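Ras GTPase-activating-like protein IQGAP2 (Homo sapiens, PDB 5CJP) probably acts as a scaffold that binds Rho-family GTPases such as Cdc42 through a domain related to Ras GTPase-activating proteins. Local coordinates at residues S56-F68 and E316-D328. Sequence-based numbering, arbitrary orientation.
With GTP (guanosine-5'-triphosphate), chain G.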
# COMPACT_ATOMS: atom_id res chain seq x y z
N SER E 56 5.46 15.60 -11.77
CA SER E 56 6.80 15.06 -11.66
C SER E 56 7.60 15.23 -12.95
O SER E 56 8.81 15.04 -12.94
CB SER E 56 6.75 13.60 -11.24
OG SER E 56 6.00 12.80 -12.14
N ASN E 57 6.93 15.58 -14.04
CA ASN E 57 7.62 15.81 -15.31
C ASN E 57 7.39 17.26 -15.69
O ASN E 57 6.33 17.81 -15.40
CB ASN E 57 7.10 14.85 -16.37
CG ASN E 57 7.51 13.43 -16.09
OD1 ASN E 57 8.66 13.07 -16.28
ND2 ASN E 57 6.57 12.62 -15.63
N GLN E 58 8.38 17.88 -16.33
CA GLN E 58 8.28 19.30 -16.65
C GLN E 58 7.05 19.83 -17.40
O GLN E 58 6.54 20.89 -17.03
CB GLN E 58 9.57 19.78 -17.33
CG GLN E 58 9.82 19.25 -18.72
CD GLN E 58 11.17 19.72 -19.24
OE1 GLN E 58 11.50 19.53 -20.41
NE2 GLN E 58 11.96 20.33 -18.36
N ARG E 59 6.55 19.12 -18.42
CA ARG E 59 5.38 19.62 -19.13
C ARG E 59 4.20 19.84 -18.16
O ARG E 59 3.52 20.87 -18.21
CB ARG E 59 4.96 18.68 -20.27
CG ARG E 59 3.69 19.14 -20.97
CD ARG E 59 3.28 18.25 -22.12
NE ARG E 59 2.94 16.90 -21.71
CZ ARG E 59 2.58 15.93 -22.55
NH1 ARG E 59 2.52 16.20 -23.85
NH2 ARG E 59 2.32 14.70 -22.12
N GLU E 60 3.98 18.88 -17.26
CA GLU E 60 2.89 18.96 -16.26
C GLU E 60 3.17 20.01 -15.19
O GLU E 60 2.27 20.72 -14.75
CB GLU E 60 2.67 17.59 -15.59
CG GLU E 60 2.00 16.55 -16.48
CD GLU E 60 2.72 16.35 -17.80
OE1 GLU E 60 2.12 16.64 -18.85
OE2 GLU E 60 3.88 15.90 -17.78
N GLU E 61 4.42 20.10 -14.75
CA GLU E 61 4.76 21.11 -13.77
C GLU E 61 4.57 22.48 -14.42
O GLU E 61 4.23 23.46 -13.76
CB GLU E 61 6.20 20.93 -13.29
CG GLU E 61 6.65 22.04 -12.34
CD GLU E 61 8.03 21.78 -11.75
OE1 GLU E 61 8.89 21.17 -12.43
OE2 GLU E 61 8.26 22.22 -10.60
N TYR E 62 4.78 22.56 -15.73
CA TYR E 62 4.59 23.81 -16.43
C TYR E 62 3.12 24.25 -16.31
O TYR E 62 2.83 25.41 -16.00
CB TYR E 62 4.96 23.64 -17.90
CG TYR E 62 4.53 24.80 -18.75
CD1 TYR E 62 5.22 26.01 -18.71
CD2 TYR E 62 3.41 24.70 -19.56
CE1 TYR E 62 4.80 27.10 -19.45
CE2 TYR E 62 2.97 25.78 -20.31
CZ TYR E 62 3.67 26.97 -20.25
OH TYR E 62 3.27 28.04 -21.01
N LEU E 63 2.20 23.33 -16.57
CA LEU E 63 0.78 23.65 -16.49
C LEU E 63 0.35 24.05 -15.07
O LEU E 63 -0.47 24.97 -14.86
CB LEU E 63 -0.05 22.46 -16.97
CG LEU E 63 0.22 21.96 -18.40
CD1 LEU E 63 -0.51 20.65 -18.64
CD2 LEU E 63 -0.23 23.00 -19.40
N LEU E 64 0.92 23.37 -14.08
CA LEU E 64 0.58 23.67 -12.70
C LEU E 64 1.06 25.08 -12.38
O LEU E 64 0.40 25.82 -11.64
CB LEU E 64 1.25 22.67 -11.77
CG LEU E 64 1.08 22.91 -10.28
CD1 LEU E 64 -0.39 23.02 -9.94
CD2 LEU E 64 1.74 21.77 -9.53
N LEU E 65 2.22 25.46 -12.93
CA LEU E 65 2.75 26.80 -12.71
C LEU E 65 1.81 27.82 -13.33
O LEU E 65 1.55 28.86 -12.75
CB LEU E 65 4.16 26.95 -13.31
CG LEU E 65 5.30 26.31 -12.50
CD1 LEU E 65 6.60 26.33 -13.29
CD2 LEU E 65 5.42 27.02 -11.17
N LYS E 66 1.30 27.52 -14.51
CA LYS E 66 0.40 28.46 -15.16
C LYS E 66 -0.90 28.51 -14.40
O LYS E 66 -1.55 29.55 -14.36
CB LYS E 66 0.16 28.04 -16.61
CG LYS E 66 1.46 27.93 -17.39
CD LYS E 66 2.21 29.27 -17.44
CE LYS E 66 1.43 30.31 -18.24
NZ LYS E 66 2.28 31.48 -18.58
N LEU E 67 -1.28 27.40 -13.78
CA LEU E 67 -2.51 27.35 -13.00
C LEU E 67 -2.30 28.28 -11.80
O LEU E 67 -3.13 29.14 -11.51
CB LEU E 67 -2.78 25.93 -12.53
CG LEU E 67 -4.09 25.57 -11.84
CD1 LEU E 67 -3.84 25.27 -10.41
CD2 LEU E 67 -5.12 26.67 -12.03
N PHE E 68 -1.19 28.10 -11.11
CA PHE E 68 -0.86 28.93 -9.95
C PHE E 68 -0.86 30.40 -10.33
O PHE E 68 -1.47 31.24 -9.64
CB PHE E 68 0.52 28.56 -9.41
CG PHE E 68 0.53 27.31 -8.61
CD1 PHE E 68 1.73 26.65 -8.35
CD2 PHE E 68 -0.65 26.79 -8.08
CE1 PHE E 68 1.75 25.49 -7.57
CE2 PHE E 68 -0.65 25.64 -7.30
CZ PHE E 68 0.55 24.98 -7.04
N GLU E 316 10.84 33.03 -17.30
CA GLU E 316 9.46 32.57 -17.34
C GLU E 316 9.56 31.07 -17.60
O GLU E 316 10.55 30.59 -18.16
CB GLU E 316 8.68 33.27 -18.47
CG GLU E 316 8.34 34.75 -18.22
CD GLU E 316 7.34 34.97 -17.08
OE1 GLU E 316 6.17 34.51 -17.18
OE2 GLU E 316 7.72 35.61 -16.08
N PRO E 317 8.54 30.30 -17.18
CA PRO E 317 8.56 28.85 -17.39
C PRO E 317 8.71 28.39 -18.83
O PRO E 317 9.34 27.36 -19.09
CB PRO E 317 7.24 28.40 -16.74
CG PRO E 317 6.40 29.65 -16.75
CD PRO E 317 7.38 30.70 -16.39
N GLU E 318 8.15 29.15 -19.77
CA GLU E 318 8.29 28.80 -21.19
C GLU E 318 9.78 28.75 -21.53
O GLU E 318 10.23 27.87 -22.24
CB GLU E 318 7.61 29.83 -22.08
CG GLU E 318 6.10 29.87 -21.97
CD GLU E 318 5.62 30.54 -20.71
OE1 GLU E 318 6.46 31.11 -19.98
OE2 GLU E 318 4.39 30.52 -20.45
N GLU E 319 10.55 29.69 -21.00
CA GLU E 319 11.98 29.69 -21.28
C GLU E 319 12.73 28.75 -20.33
O GLU E 319 13.57 27.97 -20.77
CB GLU E 319 12.55 31.12 -21.16
CG GLU E 319 11.66 32.21 -21.78
CD GLU E 319 11.04 31.77 -23.09
OE1 GLU E 319 11.74 31.11 -23.89
OE2 GLU E 319 9.85 32.09 -23.32
N LYS E 320 12.42 28.81 -19.03
CA LYS E 320 13.10 27.95 -18.06
C LYS E 320 13.15 26.49 -18.54
O LYS E 320 14.20 25.85 -18.49
CB LYS E 320 12.43 28.05 -16.71
CG LYS E 320 13.21 27.41 -15.58
CD LYS E 320 14.56 28.04 -15.37
CE LYS E 320 15.26 27.41 -14.17
NZ LYS E 320 16.69 27.80 -14.05
N PHE E 321 12.02 25.96 -18.97
CA PHE E 321 12.00 24.62 -19.52
C PHE E 321 11.83 24.96 -21.01
O PHE E 321 10.97 25.77 -21.35
CB PHE E 321 10.78 23.82 -19.06
CG PHE E 321 10.42 24.00 -17.60
CD1 PHE E 321 11.41 24.07 -16.62
CD2 PHE E 321 9.09 24.00 -17.20
CE1 PHE E 321 11.06 24.13 -15.26
CE2 PHE E 321 8.73 24.06 -15.85
CZ PHE E 321 9.72 24.12 -14.87
N ASN E 322 12.65 24.42 -21.90
CA ASN E 322 12.45 24.75 -23.31
C ASN E 322 11.15 24.10 -23.75
O ASN E 322 11.15 23.09 -24.44
CB ASN E 322 13.60 24.22 -24.15
CG ASN E 322 14.89 24.91 -23.82
OD1 ASN E 322 14.98 26.14 -23.86
ND2 ASN E 322 15.91 24.12 -23.48
N MET E 323 10.04 24.71 -23.35
CA MET E 323 8.72 24.19 -23.66
C MET E 323 8.46 23.98 -25.14
O MET E 323 7.52 23.26 -25.51
CB MET E 323 7.64 25.09 -23.05
CG MET E 323 7.56 25.01 -21.51
SD MET E 323 7.40 23.29 -20.83
CE MET E 323 5.80 22.87 -21.50
N ASP E 324 9.29 24.57 -25.99
CA ASP E 324 9.12 24.42 -27.43
C ASP E 324 9.27 22.96 -27.84
O ASP E 324 8.75 22.54 -28.87
CB ASP E 324 10.13 25.29 -28.19
CG ASP E 324 9.70 26.76 -28.23
OD1 ASP E 324 8.54 27.02 -28.62
OD2 ASP E 324 10.53 27.63 -27.87
N LYS E 325 9.97 22.18 -27.02
CA LYS E 325 10.15 20.77 -27.32
C LYS E 325 8.84 19.97 -27.22
O LYS E 325 8.79 18.83 -27.65
CB LYS E 325 11.17 20.15 -26.37
CG LYS E 325 10.52 19.52 -25.14
CD LYS E 325 11.54 19.08 -24.12
CE LYS E 325 12.04 20.25 -23.31
NZ LYS E 325 13.37 19.95 -22.74
N TYR E 326 7.80 20.58 -26.64
CA TYR E 326 6.49 19.94 -26.47
C TYR E 326 5.40 20.56 -27.36
O TYR E 326 4.33 19.98 -27.53
CB TYR E 326 6.03 20.03 -25.01
CG TYR E 326 6.96 19.41 -23.98
CD1 TYR E 326 7.10 18.03 -23.87
CD2 TYR E 326 7.72 20.22 -23.12
CE1 TYR E 326 7.96 17.45 -22.93
CE2 TYR E 326 8.58 19.65 -22.18
CZ TYR E 326 8.70 18.26 -22.09
OH TYR E 326 9.55 17.67 -21.19
N THR E 327 5.67 21.74 -27.92
CA THR E 327 4.70 22.43 -28.79
C THR E 327 4.92 22.05 -30.24
O THR E 327 3.98 21.90 -31.01
CB THR E 327 4.81 23.97 -28.68
OG1 THR E 327 6.19 24.35 -28.59
CG2 THR E 327 4.04 24.48 -27.47
N ASP E 328 6.19 21.91 -30.61
CA ASP E 328 6.57 21.50 -31.95
C ASP E 328 6.55 19.98 -31.86
O ASP E 328 7.59 19.35 -31.79
CB ASP E 328 7.99 22.00 -32.26
CG ASP E 328 8.48 21.57 -33.63
OD1 ASP E 328 8.75 20.37 -33.82
OD2 ASP E 328 8.61 22.44 -34.51
PG GTP G . 1.88 5.76 -15.27
O1G GTP G . 2.33 4.41 -14.53
O2G GTP G . 0.93 5.51 -16.38
O3G GTP G . 1.24 6.71 -14.13
O3B GTP G . 3.25 6.49 -15.71
PB GTP G . 3.78 6.49 -17.23
O1B GTP G . 5.10 5.82 -17.24
O2B GTP G . 2.72 5.96 -18.12
O3A GTP G . 3.94 8.07 -17.51
PA GTP G . 3.83 8.67 -19.00
O1A GTP G . 4.44 7.69 -19.93
O2A GTP G . 2.43 9.10 -19.24
O5' GTP G . 4.76 9.97 -18.89
C5' GTP G . 4.35 11.07 -18.08
C4' GTP G . 4.97 12.37 -18.61
O4' GTP G . 6.40 12.28 -18.68
C3' GTP G . 4.53 12.57 -20.06
O3' GTP G . 3.21 13.13 -20.06
C2' GTP G . 5.55 13.64 -20.45
O2' GTP G . 5.20 14.89 -19.86
C1' GTP G . 6.82 13.11 -19.78
N9 GTP G . 7.59 12.25 -20.71
C8 GTP G . 7.38 10.97 -20.98
N7 GTP G . 8.32 10.53 -21.82
C5 GTP G . 9.14 11.55 -22.09
C6 GTP G . 10.28 11.68 -22.86
O6 GTP G . 10.74 10.73 -23.51
N1 GTP G . 10.92 12.93 -22.91
C2 GTP G . 10.39 14.00 -22.18
N2 GTP G . 10.98 15.20 -22.25
N3 GTP G . 9.29 13.84 -21.44
C4 GTP G . 8.67 12.65 -21.38
O HOH W 1 2.87 18.76 -25.27
O HOH W 2 7.53 16.89 -19.19
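The first turns of helix 58-79 run past 316-328 in the opposite sense and obliquely, Y62 lying nearest P317 (CA-CA 6.5 Å) and R59 nearest M323. Y62 fills the middle of the contact: a chi1 of 168°, which sets CG trans to the backbone N, carries its ring across to 316-328. There M323 covers one face through CG and brings SD obliquely to the ring, a Met-aromatic contact; K66 CG lies over the opposite face, and P317 CB meets the edge 3.7 Å from Y62 CD1. The Y62 OH donates to E318 OE2 (2.8 Å) from above the carboxylate plane, whereas K66 NZ forms a salt bridge with the same oxygen on its syn lone pair. A leucine in place of Y62 would probably leave E318 with K66 alone across this contact and M323 without its aromatic face. Beside it, F321 presents its ring to L65 CD1 and, over one face, to Q58 CB. Toward the nucleotide, Y326 OH donates in the carbonyl plane to Q58 OE1 (2.8 Å), with amide and ring planes 84° apart. R59 CB sits over the centre of the Y326 ring, 4.0 Å from the centroid and 2° off the normal, a CH-pi contact. R59 NH2 donates to GTP O3' (2.7 Å), E60 OE2 accepts from GTP O2', and Y326 OH accepts from GTP N2 (3.0 Å). GTP is also hydrogen-bonded to the chain of another protein, and N57, R59, E60 and Y326 supply this chain's side, so the packing forms one wall of a nucleotide site at a protein-protein interface.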